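Local structure of UPF0255 protein frsA (Vibrio vulnificus, 4I4C) at residues Met361-Asp366 / Gln396-Ser401; Ala291-Gly296 / Asp403-Trp408; Ser369-Asn374 / Ala386-Ser391; Gly274-Val279 / Gly296-Asp301; Tyr49-Arg54 / Lys314-Val319. The protein probably hydrolyses carboxylic esters, as a member of the FrsA family in the alpha/beta-hydrolase clan, and appears not to be a cofactor-independent pyruvate decarboxylase. All blocks are in the same frame, centred on the assembly; numbering follows the deposited sequence.

Contact 1 (Met361-Asp366 / Gln396-Ser401)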
# COMPACT_ATOMS: atom_id res chain seq x y z
N MET A 361 -15.83 0.60 -1.63
CA MET A 361 -16.11 0.06 -0.32
C MET A 361 -15.15 0.62 0.70
O MET A 361 -14.03 1.03 0.37
CB MET A 361 -15.95 -1.46 -0.34
CG MET A 361 -16.72 -2.15 -1.47
SD MET A 361 -16.37 -3.91 -1.64
CE MET A 361 -14.73 -3.89 -2.34
N SER A 362 -15.60 0.63 1.94
CA SER A 362 -14.72 0.81 3.08
C SER A 362 -15.40 0.16 4.27
O SER A 362 -16.60 -0.12 4.22
CB SER A 362 -14.47 2.30 3.35
OG SER A 362 -15.61 2.90 3.94
N LEU A 363 -14.63 -0.11 5.32
CA LEU A 363 -15.17 -0.74 6.51
C LEU A 363 -15.93 0.30 7.35
O LEU A 363 -15.57 1.47 7.36
CB LEU A 363 -14.06 -1.42 7.33
CG LEU A 363 -13.60 -2.82 6.91
CD1 LEU A 363 -13.22 -2.91 5.45
CD2 LEU A 363 -12.44 -3.30 7.79
N GLU A 364 -16.97 -0.15 8.03
CA GLU A 364 -17.77 0.73 8.88
C GLU A 364 -16.91 1.50 9.87
O GLU A 364 -16.10 0.92 10.59
CB GLU A 364 -18.84 -0.06 9.63
CG GLU A 364 -19.77 0.83 10.45
CD GLU A 364 -20.82 0.05 11.22
OE1 GLU A 364 -21.26 -1.01 10.74
OE2 GLU A 364 -21.19 0.51 12.32
N GLY A 365 -17.08 2.82 9.87
CA GLY A 365 -16.32 3.67 10.76
C GLY A 365 -14.84 3.78 10.41
O GLY A 365 -14.01 3.93 11.29
N ASP A 366 -14.52 3.67 9.13
CA ASP A 366 -13.17 4.00 8.68
C ASP A 366 -13.10 5.51 8.55
O ASP A 366 -13.71 6.09 7.65
CB ASP A 366 -12.89 3.35 7.31
CG ASP A 366 -11.47 3.64 6.81
OD1 ASP A 366 -10.74 4.42 7.46
OD2 ASP A 366 -11.09 3.10 5.75
N GLN A 396 -13.11 -10.38 8.88
CA GLN A 396 -14.33 -10.70 8.14
C GLN A 396 -14.69 -9.58 7.16
O GLN A 396 -15.12 -9.84 6.03
CB GLN A 396 -15.47 -10.98 9.11
CG GLN A 396 -16.80 -11.16 8.45
CD GLN A 396 -17.92 -11.23 9.45
OE1 GLN A 396 -17.86 -10.61 10.52
NE2 GLN A 396 -18.94 -11.99 9.13
N GLY A 397 -14.51 -8.34 7.61
CA GLY A 397 -14.70 -7.17 6.76
C GLY A 397 -13.76 -7.17 5.57
O GLY A 397 -14.19 -6.95 4.44
N TYR A 398 -12.49 -7.45 5.81
CA TYR A 398 -11.54 -7.55 4.70
C TYR A 398 -11.97 -8.64 3.73
O TYR A 398 -12.00 -8.43 2.50
CB TYR A 398 -10.12 -7.88 5.21
CG TYR A 398 -9.36 -6.73 5.86
CD1 TYR A 398 -9.73 -5.40 5.66
CD2 TYR A 398 -8.25 -6.99 6.68
CE1 TYR A 398 -9.02 -4.36 6.26
CE2 TYR A 398 -7.54 -5.95 7.29
CZ TYR A 398 -7.93 -4.64 7.07
OH TYR A 398 -7.24 -3.61 7.67
N GLU A 399 -12.31 -9.81 4.26
CA GLU A 399 -12.65 -10.95 3.42
C GLU A 399 -13.95 -10.77 2.63
O GLU A 399 -14.00 -11.14 1.45
CB GLU A 399 -12.58 -12.26 4.21
CG GLU A 399 -11.13 -12.60 4.60
CD GLU A 399 -10.95 -13.96 5.26
OE1 GLU A 399 -9.78 -14.35 5.49
OE2 GLU A 399 -11.96 -14.64 5.56
N GLN A 400 -14.98 -10.19 3.25
CA GLN A 400 -16.20 -9.80 2.53
C GLN A 400 -15.87 -8.84 1.40
O GLN A 400 -16.33 -9.02 0.27
CB GLN A 400 -17.17 -9.06 3.44
CG GLN A 400 -17.98 -9.88 4.42
CD GLN A 400 -18.95 -9.00 5.21
OE1 GLN A 400 -19.41 -7.97 4.71
NE2 GLN A 400 -19.24 -9.39 6.45
N SER A 401 -15.09 -7.81 1.71
CA SER A 401 -14.75 -6.76 0.74
C SER A 401 -14.11 -7.37 -0.49
O SER A 401 -14.47 -7.04 -1.63
CB SER A 401 -13.77 -5.77 1.38
OG SER A 401 -14.41 -5.03 2.39
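L363 and M361 reach from strand 361-363 to helix 396-401. The two methyls of L363 divide the work: CD2 lies 3.9 Å from CE1 of Y398, meeting the ring obliquely with the side chains at about a right angle, whereas CD1 lies 3.9 Å from OG of S401. G397 presents only backbone at this level, and the CA atoms of L363 and G397 come within 6.5 Å. The M361 chain bends at the thioether (chi3 -73°), which turns the terminal methyl onto the helix backbone, CE being 3.2 Å from O of S401.

The polar bonding of S401 stays within its own helix. S401 OG donates to G397 O at 2.8 Å, and S401 N reaches the same oxygen at 3.0 Å from the other face of the carbonyl plane, so one acceptor is held twice.

The segments run antiparallel, at 169°, with axes 9.1 Å apart, as expected where a helix covers the mostly parallel sheet of an alpha/beta-hydrolase-type fold. Two residues line the pocket of a glycol ether, probably from the crystallisation liquor: Y398, whose ring stacks with W59, and D366, which forms a salt bridge to R272.

Because the serine hydroxyl is spent on its own helix and the strand offers methyls, the helix is held here by shape and dispersion forces, and directed polar bonds take no part between the segments.

Contact 2 (Ala291-Gly296 / Asp403-Trp408)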
# COMPACT_ATOMS: atom_id res chain seq x y z
N ALA A 291 -13.50 -1.99 -15.48
CA ALA A 291 -14.00 -2.12 -14.11
C ALA A 291 -13.03 -1.51 -13.12
O ALA A 291 -11.83 -1.56 -13.35
CB ALA A 291 -14.24 -3.58 -13.77
N CYS A 292 -13.55 -0.97 -12.02
CA CYS A 292 -12.71 -0.43 -10.95
C CYS A 292 -13.29 -0.79 -9.58
O CYS A 292 -14.50 -0.75 -9.36
CB CYS A 292 -12.55 1.10 -11.09
SG CYS A 292 -11.57 1.89 -9.74
N VAL A 293 -12.41 -1.17 -8.65
CA VAL A 293 -12.82 -1.47 -7.29
C VAL A 293 -11.82 -0.81 -6.35
O VAL A 293 -10.61 -0.91 -6.54
CB VAL A 293 -12.82 -2.99 -7.02
CG1 VAL A 293 -13.32 -3.29 -5.61
CG2 VAL A 293 -13.67 -3.72 -8.05
N ILE A 294 -12.34 -0.13 -5.34
CA ILE A 294 -11.50 0.54 -4.36
C ILE A 294 -11.88 0.16 -2.94
O ILE A 294 -13.04 -0.12 -2.66
CB ILE A 294 -11.52 2.08 -4.53
CG1 ILE A 294 -12.94 2.64 -4.32
CG2 ILE A 294 -10.99 2.49 -5.91
CD1 ILE A 294 -12.96 4.17 -4.17
N LEU A 295 -10.90 0.10 -2.03
CA LEU A 295 -11.20 -0.20 -0.64
C LEU A 295 -10.45 0.77 0.26
O LEU A 295 -9.23 0.92 0.13
CB LEU A 295 -10.85 -1.65 -0.30
CG LEU A 295 -11.04 -2.12 1.15
CD1 LEU A 295 -12.42 -1.81 1.71
CD2 LEU A 295 -10.73 -3.61 1.29
N GLY A 296 -11.17 1.42 1.17
CA GLY A 296 -10.53 2.31 2.14
C GLY A 296 -9.86 3.56 1.57
O GLY A 296 -8.92 4.09 2.16
N ASP A 403 -14.22 -10.51 -1.43
CA ASP A 403 -15.15 -11.39 -2.15
C ASP A 403 -16.04 -10.60 -3.13
O ASP A 403 -16.28 -11.03 -4.26
CB ASP A 403 -16.01 -12.22 -1.18
CG ASP A 403 -15.21 -13.32 -0.48
OD1 ASP A 403 -14.09 -13.65 -0.95
OD2 ASP A 403 -15.71 -13.86 0.54
N LEU A 404 -16.51 -9.44 -2.68
CA LEU A 404 -17.30 -8.51 -3.49
C LEU A 404 -16.50 -7.95 -4.66
O LEU A 404 -17.04 -7.68 -5.75
CB LEU A 404 -17.78 -7.35 -2.62
CG LEU A 404 -18.89 -7.69 -1.63
CD1 LEU A 404 -19.07 -6.57 -0.63
CD2 LEU A 404 -20.19 -7.95 -2.37
N ALA A 405 -15.21 -7.76 -4.42
CA ALA A 405 -14.27 -7.25 -5.41
C ALA A 405 -14.11 -8.23 -6.56
O ALA A 405 -14.19 -7.85 -7.73
CB ALA A 405 -12.92 -7.00 -4.77
N ILE A 406 -13.85 -9.49 -6.23
CA ILE A 406 -13.60 -10.49 -7.25
C ILE A 406 -14.89 -10.77 -8.06
O ILE A 406 -14.83 -10.99 -9.27
CB ILE A 406 -12.95 -11.77 -6.65
CG1 ILE A 406 -11.43 -11.74 -6.86
CG2 ILE A 406 -13.50 -13.02 -7.29
CD1 ILE A 406 -10.77 -10.41 -6.56
N LYS A 407 -16.04 -10.72 -7.39
CA LYS A 407 -17.32 -10.87 -8.09
C LYS A 407 -17.56 -9.76 -9.10
O LYS A 407 -18.04 -10.00 -10.22
CB LYS A 407 -18.50 -10.94 -7.10
CG LYS A 407 -18.83 -12.35 -6.64
CD LYS A 407 -19.10 -13.28 -7.83
CE LYS A 407 -20.26 -12.79 -8.69
NZ LYS A 407 -20.69 -13.79 -9.70
N TRP A 408 -17.20 -8.54 -8.70
CA TRP A 408 -17.32 -7.37 -9.56
C TRP A 408 -16.43 -7.57 -10.79
O TRP A 408 -16.86 -7.32 -11.92
CB TRP A 408 -16.88 -6.13 -8.79
CG TRP A 408 -17.22 -4.81 -9.42
CD1 TRP A 408 -16.40 -4.04 -10.21
CD2 TRP A 408 -18.45 -4.09 -9.30
NE1 TRP A 408 -17.05 -2.89 -10.58
CE2 TRP A 408 -18.31 -2.89 -10.04
CE3 TRP A 408 -19.66 -4.34 -8.64
CZ2 TRP A 408 -19.33 -1.95 -10.13
CZ3 TRP A 408 -20.67 -3.40 -8.73
CH2 TRP A 408 -20.50 -2.22 -9.47
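W408 NE1 lies beside C292 of the strand, 3.5 Å from its O, yet its hydrogen bond goes to O of P357, just before the neighbouring strand 358-363. This is helix-on-sheet packing of an alpha/beta-hydrolase-type fold: strand 291-295 and helix 403-408 run antiparallel at 172°, with their axes 8.9 Å apart. The bond to P357 fixes the polar corner of the indole, and the neighbouring carbons of its five-membered ring are left to meet the strand.

The chi1 of W408, -167°, places the ring opposite its own nitrogen and leads it down from the helix onto the sheet. V293 is the chief partner, and its two methyls are shared out between helix residues. With chi1 at -177°, CG1 takes the position opposite the nitrogen and comes within 3.8 Å of A405 CB, where the small alanine allows the CA atoms of V293 and A405 to approach to 6.2 Å. A291 adds a looser touch, its CB being 4.2 Å from W408 CD1. M361 and L404 continue the same apolar layer toward the neighbouring strand.

The tightest apolar pair belongs to the second valine methyl, V293 CG2, which meets the indole obliquely at 3.5 Å from W408 CD1.

Contact 3 (Ser369-Asn374 / Ala386-Ser391)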
# COMPACT_ATOMS: atom_id res chain seq x y z
N SER A 369 -11.83 6.70 5.26
CA SER A 369 -12.71 6.47 4.10
C SER A 369 -14.18 6.37 4.48
O SER A 369 -14.73 5.28 4.57
CB SER A 369 -12.30 5.19 3.39
OG SER A 369 -13.02 5.05 2.18
N PRO A 370 -14.83 7.52 4.71
CA PRO A 370 -16.23 7.48 5.14
C PRO A 370 -17.16 6.96 4.04
O PRO A 370 -16.82 6.99 2.86
CB PRO A 370 -16.54 8.95 5.47
CG PRO A 370 -15.54 9.75 4.66
CD PRO A 370 -14.29 8.89 4.60
N TYR A 371 -18.31 6.47 4.44
CA TYR A 371 -19.31 5.98 3.49
C TYR A 371 -19.70 7.11 2.51
O TYR A 371 -19.86 6.88 1.31
CB TYR A 371 -20.52 5.43 4.25
CG TYR A 371 -21.63 4.88 3.39
CD1 TYR A 371 -21.38 3.92 2.42
CD2 TYR A 371 -22.95 5.30 3.56
CE1 TYR A 371 -22.39 3.40 1.64
CE2 TYR A 371 -23.97 4.79 2.77
CZ TYR A 371 -23.68 3.84 1.81
OH TYR A 371 -24.68 3.33 1.02
N SER A 372 -19.80 8.33 3.04
CA SER A 372 -20.05 9.51 2.22
C SER A 372 -19.06 9.71 1.06
O SER A 372 -19.44 10.11 -0.04
CB SER A 372 -20.07 10.76 3.10
OG SER A 372 -18.96 10.83 3.95
N ASP A 373 -17.79 9.40 1.31
CA ASP A 373 -16.79 9.42 0.25
C ASP A 373 -17.14 8.43 -0.87
O ASP A 373 -17.22 8.79 -2.05
CB ASP A 373 -15.41 9.08 0.82
CG ASP A 373 -14.61 10.31 1.21
OD1 ASP A 373 -15.18 11.42 1.17
OD2 ASP A 373 -13.42 10.16 1.56
N ASN A 374 -17.37 7.18 -0.47
CA ASN A 374 -17.72 6.11 -1.40
C ASN A 374 -19.07 6.28 -2.10
O ASN A 374 -19.22 5.88 -3.26
CB ASN A 374 -17.61 4.76 -0.68
CG ASN A 374 -16.18 4.48 -0.25
OD1 ASN A 374 -15.27 4.52 -1.08
ND2 ASN A 374 -15.97 4.26 1.03
N ALA A 386 -21.65 1.83 -3.86
CA ALA A 386 -20.87 2.02 -2.64
C ALA A 386 -21.34 1.01 -1.60
O ALA A 386 -22.50 0.61 -1.60
CB ALA A 386 -21.02 3.42 -2.10
N LYS A 387 -20.43 0.60 -0.71
CA LYS A 387 -20.82 -0.28 0.38
C LYS A 387 -20.13 0.11 1.69
O LYS A 387 -18.95 0.45 1.71
CB LYS A 387 -20.53 -1.74 0.00
CG LYS A 387 -20.72 -2.73 1.13
CD LYS A 387 -22.16 -2.80 1.60
CE LYS A 387 -22.34 -3.81 2.73
NZ LYS A 387 -22.13 -5.22 2.27
N LYS A 388 -20.89 0.09 2.78
CA LYS A 388 -20.34 0.22 4.12
C LYS A 388 -20.27 -1.19 4.70
O LYS A 388 -21.30 -1.79 5.03
CB LYS A 388 -21.19 1.14 4.99
CG LYS A 388 -20.97 0.96 6.50
CD LYS A 388 -21.28 2.23 7.26
CE LYS A 388 -22.62 2.79 6.88
NZ LYS A 388 -22.89 4.03 7.63
N ILE A 389 -19.06 -1.72 4.79
CA ILE A 389 -18.89 -3.11 5.19
C ILE A 389 -19.02 -3.23 6.71
O ILE A 389 -18.16 -2.76 7.44
CB ILE A 389 -17.54 -3.66 4.76
CG1 ILE A 389 -17.28 -3.38 3.28
CG2 ILE A 389 -17.47 -5.15 5.05
CD1 ILE A 389 -17.67 -4.51 2.37
N SER A 390 -20.10 -3.86 7.15
CA SER A 390 -20.30 -4.16 8.56
C SER A 390 -19.88 -5.59 8.81
O SER A 390 -20.19 -6.49 8.02
CB SER A 390 -21.78 -3.99 8.94
OG SER A 390 -22.10 -2.63 9.15
N SER A 391 -19.17 -5.81 9.91
CA SER A 391 -18.76 -7.15 10.30
C SER A 391 -18.44 -7.21 11.79
O SER A 391 -18.22 -6.19 12.43
CB SER A 391 -17.55 -7.62 9.48
OG SER A 391 -16.43 -6.78 9.71
O HOH W 1 -18.16 3.00 2.76
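Y371 and N374, one helical turn apart at the start of helix 371-379, face strand 386-389 across a surface contact of 253 Å². In chain order, S369 comes first and works indirectly: its OG accepts a hydrogen bond from N374 ND2 at 3.3 Å, with an N-H...O angle of 149°, which restrains the amide that reaches toward the strand. P370 follows at the N-cap position. Y371 then extends its ring opposite its own nitrogen (chi1 -180°), across the strand backbone. K388 makes an off-centre CH-pi contact with it, CB standing 4.3 Å from the ring centroid and 30° off the normal, while the lysine chain bends at chi3 and brings CE near the same ring. A386 CB touches Y371 CE1 at 4.0 Å.

N374 closes the series by two means. Its O lies 3.3 Å from A386 CB, and its ND2 donates to a water at 3.1 Å that in turn donates to K387 O at 2.9 Å. This water sits in the plane of the Y371 ring, at its edge.

The contact joins the last two elements of the beta-alpha-beta unit 358-363, 371-379 and 385-389. N374 also packs on A360 and S362 of the unit's first strand, and I389 turns to helix 394-413.

Contact 4 (Gly274-Val279 / Gly296-Asp301)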
# COMPACT_ATOMS: atom_id res chain seq x y z
N GLY A 274 -4.06 4.50 -3.09
CA GLY A 274 -4.11 3.80 -4.36
C GLY A 274 -5.49 3.90 -5.01
O GLY A 274 -5.62 4.00 -6.23
N GLY A 275 -6.53 3.88 -4.18
CA GLY A 275 -7.90 4.00 -4.67
C GLY A 275 -8.25 5.32 -5.35
O GLY A 275 -9.01 5.34 -6.31
N ASN A 276 -7.72 6.43 -4.85
CA ASN A 276 -7.92 7.71 -5.52
C ASN A 276 -7.42 7.70 -6.94
O ASN A 276 -8.05 8.27 -7.83
CB ASN A 276 -7.18 8.82 -4.81
CG ASN A 276 -7.77 9.15 -3.50
OD1 ASN A 276 -8.17 8.26 -2.75
ND2 ASN A 276 -7.85 10.45 -3.20
N ALA A 277 -6.27 7.06 -7.14
CA ALA A 277 -5.63 7.04 -8.44
C ALA A 277 -6.42 6.24 -9.45
O ALA A 277 -6.48 6.59 -10.64
CB ALA A 277 -4.21 6.50 -8.32
N MET A 278 -7.03 5.15 -8.99
CA MET A 278 -7.83 4.30 -9.86
C MET A 278 -9.13 4.99 -10.27
O MET A 278 -9.59 4.83 -11.40
CB MET A 278 -8.12 2.95 -9.18
CG MET A 278 -6.87 2.15 -8.80
SD MET A 278 -5.71 2.11 -10.19
CE MET A 278 -4.44 3.20 -9.57
N VAL A 279 -9.72 5.76 -9.35
CA VAL A 279 -10.97 6.46 -9.65
C VAL A 279 -10.67 7.54 -10.66
O VAL A 279 -11.36 7.67 -11.67
CB VAL A 279 -11.56 7.17 -8.42
CG1 VAL A 279 -12.77 7.96 -8.84
CG2 VAL A 279 -11.94 6.19 -7.34
N GLY A 296 -11.17 1.42 1.17
CA GLY A 296 -10.53 2.31 2.14
C GLY A 296 -9.86 3.56 1.57
O GLY A 296 -8.92 4.09 2.16
N ALA A 297 -10.35 4.04 0.42
CA ALA A 297 -9.74 5.19 -0.26
C ALA A 297 -10.12 6.53 0.38
O ALA A 297 -11.30 6.77 0.69
CB ALA A 297 -10.09 5.17 -1.76
N PRO A 298 -9.13 7.42 0.57
CA PRO A 298 -9.39 8.79 1.06
C PRO A 298 -9.83 9.68 -0.09
O PRO A 298 -9.05 10.51 -0.57
CB PRO A 298 -8.01 9.25 1.57
CG PRO A 298 -7.03 8.48 0.73
CD PRO A 298 -7.69 7.14 0.44
N ILE A 299 -11.08 9.52 -0.52
CA ILE A 299 -11.61 10.21 -1.70
C ILE A 299 -11.66 11.72 -1.54
O ILE A 299 -11.29 12.47 -2.44
CB ILE A 299 -13.02 9.72 -2.06
CG1 ILE A 299 -12.99 8.25 -2.50
CG2 ILE A 299 -13.64 10.59 -3.14
CD1 ILE A 299 -11.92 7.92 -3.51
N HIS A 300 -12.12 12.18 -0.38
CA HIS A 300 -12.36 13.60 -0.19
C HIS A 300 -12.27 14.05 1.26
O HIS A 300 -11.54 15.00 1.58
CB HIS A 300 -13.73 14.00 -0.74
CG HIS A 300 -14.19 15.35 -0.27
ND1 HIS A 300 -13.64 16.54 -0.72
CD2 HIS A 300 -15.15 15.70 0.62
CE1 HIS A 300 -14.24 17.56 -0.14
NE2 HIS A 300 -15.17 17.08 0.68
N ASP A 301 -13.04 13.40 2.14
CA ASP A 301 -13.33 13.96 3.46
C ASP A 301 -12.08 14.34 4.27
O ASP A 301 -11.95 15.48 4.69
CB ASP A 301 -14.24 13.04 4.28
CG ASP A 301 -14.79 13.73 5.51
OD1 ASP A 301 -15.77 14.49 5.39
OD2 ASP A 301 -14.23 13.52 6.61
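N276 supplies the polar bond of the contact, donating from ND2 to P298 O at 2.9 Å with an N-H...O angle of 156°. The acceptor lies in the plane of the amide. Seen from the proline, the donor stands 48° above the carbonyl plane and so misses the lone pairs, although the bond is short. ND2 has a second partner in Y244 OH. N276 OD1 packs against the loop, 3.4 Å from P298 CD and 3.8 Å from CD1 of I299.

The acceptor belongs to a tight turn: P298 is the centre of an inverse gamma turn, in which I299 N makes a weak hydrogen bond to A297 O at 3.0 Å.

Van der Waals contacts fill the rest. A297 CB rests 3.8 Å from G275 CA, and the CA atoms of these two residues are 4.9 Å apart, an approach that a helix surface without a side chain permits. One turn further, V279 CG2 meets I299 CD1 at 4.2 Å.

Hexanoic acid comes, at the nearest atoms, to about 4 Å from the side chain of P298, so the loop borders that ligand site. Helix 273-284 leads into strand 291-295, whose I294 receives both V279 and I299, and the loop continues from that strand alongside helix 371-379, where D373 accepts from the backbone N of H300 and of D301.

Contact 5 (Tyr49-Arg54 / Lys314-Val319)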
# COMPACT_ATOMS: atom_id res chain seq x y z
N TYR A 49 4.53 3.93 18.10
CA TYR A 49 4.73 5.03 17.14
C TYR A 49 4.01 4.68 15.85
O TYR A 49 3.10 5.40 15.40
CB TYR A 49 6.23 5.25 16.88
CG TYR A 49 6.52 5.89 15.54
CD1 TYR A 49 6.22 7.23 15.30
CD2 TYR A 49 7.09 5.15 14.51
CE1 TYR A 49 6.48 7.81 14.05
CE2 TYR A 49 7.37 5.72 13.28
CZ TYR A 49 7.06 7.04 13.05
OH TYR A 49 7.33 7.58 11.81
N ARG A 50 4.39 3.54 15.27
CA ARG A 50 3.70 3.02 14.09
C ARG A 50 2.24 2.71 14.37
O ARG A 50 1.88 2.32 15.46
CB ARG A 50 4.40 1.75 13.62
CG ARG A 50 5.74 2.03 12.98
CD ARG A 50 6.55 0.76 12.88
NE ARG A 50 7.89 1.02 12.33
CZ ARG A 50 8.96 1.35 13.05
NH1 ARG A 50 8.87 1.51 14.37
NH2 ARG A 50 10.12 1.54 12.45
N ASN A 51 1.39 2.91 13.36
CA ASN A 51 0.06 2.33 13.42
C ASN A 51 0.20 0.85 13.13
O ASN A 51 0.63 0.46 12.04
CB ASN A 51 -0.90 3.00 12.43
CG ASN A 51 -2.32 2.44 12.53
OD1 ASN A 51 -2.83 1.88 11.57
ND2 ASN A 51 -2.94 2.57 13.70
N LEU A 52 -0.11 0.03 14.13
CA LEU A 52 -0.06 -1.42 14.02
C LEU A 52 -1.19 -1.95 13.15
O LEU A 52 -2.36 -1.64 13.38
CB LEU A 52 -0.17 -2.04 15.41
CG LEU A 52 1.06 -2.72 15.96
CD1 LEU A 52 2.26 -1.82 15.79
CD2 LEU A 52 0.82 -3.10 17.41
N ARG A 53 -0.83 -2.75 12.16
CA ARG A 53 -1.78 -3.35 11.23
C ARG A 53 -1.82 -4.88 11.38
O ARG A 53 -1.71 -5.60 10.38
CB ARG A 53 -1.36 -3.01 9.80
CG ARG A 53 -1.02 -1.55 9.57
CD ARG A 53 -2.13 -0.82 8.85
NE ARG A 53 -1.99 0.63 8.96
CZ ARG A 53 -1.49 1.42 8.01
NH1 ARG A 53 -1.07 0.89 6.86
NH2 ARG A 53 -1.40 2.73 8.20
N ARG A 54 -1.94 -5.37 12.61
CA ARG A 54 -1.93 -6.81 12.90
C ARG A 54 -2.80 -7.64 11.95
O ARG A 54 -2.31 -8.59 11.33
CB ARG A 54 -2.39 -7.09 14.33
CG ARG A 54 -1.36 -6.91 15.41
CD ARG A 54 -1.98 -7.37 16.72
NE ARG A 54 -1.02 -7.59 17.79
CZ ARG A 54 -0.70 -6.67 18.70
NH1 ARG A 54 -1.27 -5.48 18.67
NH2 ARG A 54 0.18 -6.96 19.65
N LYS A 314 1.70 10.92 14.64
CA LYS A 314 2.93 11.35 13.99
C LYS A 314 3.34 10.47 12.81
O LYS A 314 3.93 10.95 11.85
CB LYS A 314 4.06 11.41 15.01
CG LYS A 314 5.36 11.92 14.42
CD LYS A 314 6.49 11.97 15.46
CE LYS A 314 7.76 12.49 14.77
NZ LYS A 314 8.88 12.57 15.75
N MET A 315 3.04 9.17 12.88
CA MET A 315 3.44 8.26 11.79
C MET A 315 2.85 8.67 10.45
O MET A 315 3.53 8.59 9.43
CB MET A 315 3.05 6.80 12.07
CG MET A 315 3.85 5.83 11.19
SD MET A 315 3.08 4.26 10.76
CE MET A 315 1.92 4.77 9.49
N TYR A 316 1.61 9.14 10.45
CA TYR A 316 0.97 9.57 9.20
C TYR A 316 1.58 10.86 8.66
O TYR A 316 1.84 10.98 7.45
CB TYR A 316 -0.57 9.70 9.35
CG TYR A 316 -1.22 8.36 9.69
CD1 TYR A 316 -1.54 7.45 8.68
CD2 TYR A 316 -1.50 8.00 11.01
CE1 TYR A 316 -2.12 6.22 8.97
CE2 TYR A 316 -2.09 6.76 11.31
CZ TYR A 316 -2.39 5.88 10.28
OH TYR A 316 -2.97 4.66 10.55
N LEU A 317 1.82 11.81 9.55
CA LEU A 317 2.46 13.06 9.16
C LEU A 317 3.90 12.80 8.67
O LEU A 317 4.35 13.44 7.73
CB LEU A 317 2.42 14.05 10.32
CG LEU A 317 1.00 14.51 10.70
CD1 LEU A 317 1.00 15.23 12.06
CD2 LEU A 317 0.43 15.42 9.62
N ASP A 318 4.59 11.84 9.29
CA ASP A 318 5.94 11.47 8.86
C ASP A 318 5.92 10.88 7.44
O ASP A 318 6.72 11.25 6.58
CB ASP A 318 6.60 10.46 9.82
CG ASP A 318 7.01 11.06 11.18
OD1 ASP A 318 6.96 12.30 11.40
OD2 ASP A 318 7.43 10.26 12.05
N VAL A 319 5.00 9.94 7.20
CA VAL A 319 4.84 9.39 5.86
C VAL A 319 4.53 10.47 4.81
O VAL A 319 5.09 10.47 3.72
CB VAL A 319 3.74 8.31 5.82
CG1 VAL A 319 3.36 7.98 4.37
CG2 VAL A 319 4.20 7.06 6.54
O HOH W 2 2.62 8.09 15.45
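Y49 OH donates to D318 OD2 at 2.7 Å, using the anti lone pair of the carboxylate, while OD1 of D318 is taken by Y29 OH. Two hydroxyls thus hold one buried acid, an environment that would be consistent with a charged carboxylate. The backbone of Y49 is tied in through a water, which donates to Y49 O at 2.7 Å and accepts from M315 N at 2.8 Å, so that an amide in the first turn of helix 314-323 is engaged.

A second polar group forms around Y316. R53 NE donates to N51 OD1 at 3.0 Å with an almost straight N-H...O angle of 176°, on a lone pair and in both the carbonyl and the guanidinium planes. This bond and a salt bridge from NH2 to D203 together restrain the guanidinium. NH2 also makes a weak hydrogen bond to Y316 OH at 3.4 Å, with the ring and guanidinium planes only 24° apart.

M315 lies between these groups. With CG opposite the backbone nitrogen (chi1 -161°), its chain runs out to the loop, where SD accepts a weak bond from N51 N at 3.4 Å. Further out is packing: M315 CG lies over one face of the Y49 ring, 3.9 Å from CZ, and SD rests against R50 CA.

The loop before helix 54-60 is thereby joined to a helix beside the hexanoic acid site: the side chain of Y316 comes, at the nearest atoms, to about 4 Å from that ligand, consistent with a place near the wall of its pocket.

How the contacts relate
Contact 5 opens first, at 49-54, and the long loop it closes at 314-319 holds all of contact 4. Contact 4 opens on helix 273-284 and closes just after strand 291-295. Contact 2 opens on that strand, before contact 4 has closed, shares G296 with it, and so crosses both contact 4 and contact 5. The remaining contacts nest: contact 3, at 369-374 and 386-391, lies inside contact 1, which closes at 396-401 within contact 2, itself closing last, at 403-408. Contacts 1 and 2 set one helix, 394-413, against neighbouring strands, and M361 O pairs with G296 N between them. S369 OG and A297 O link contacts 3 and 4. Contact 5 stands apart, touching none of the others.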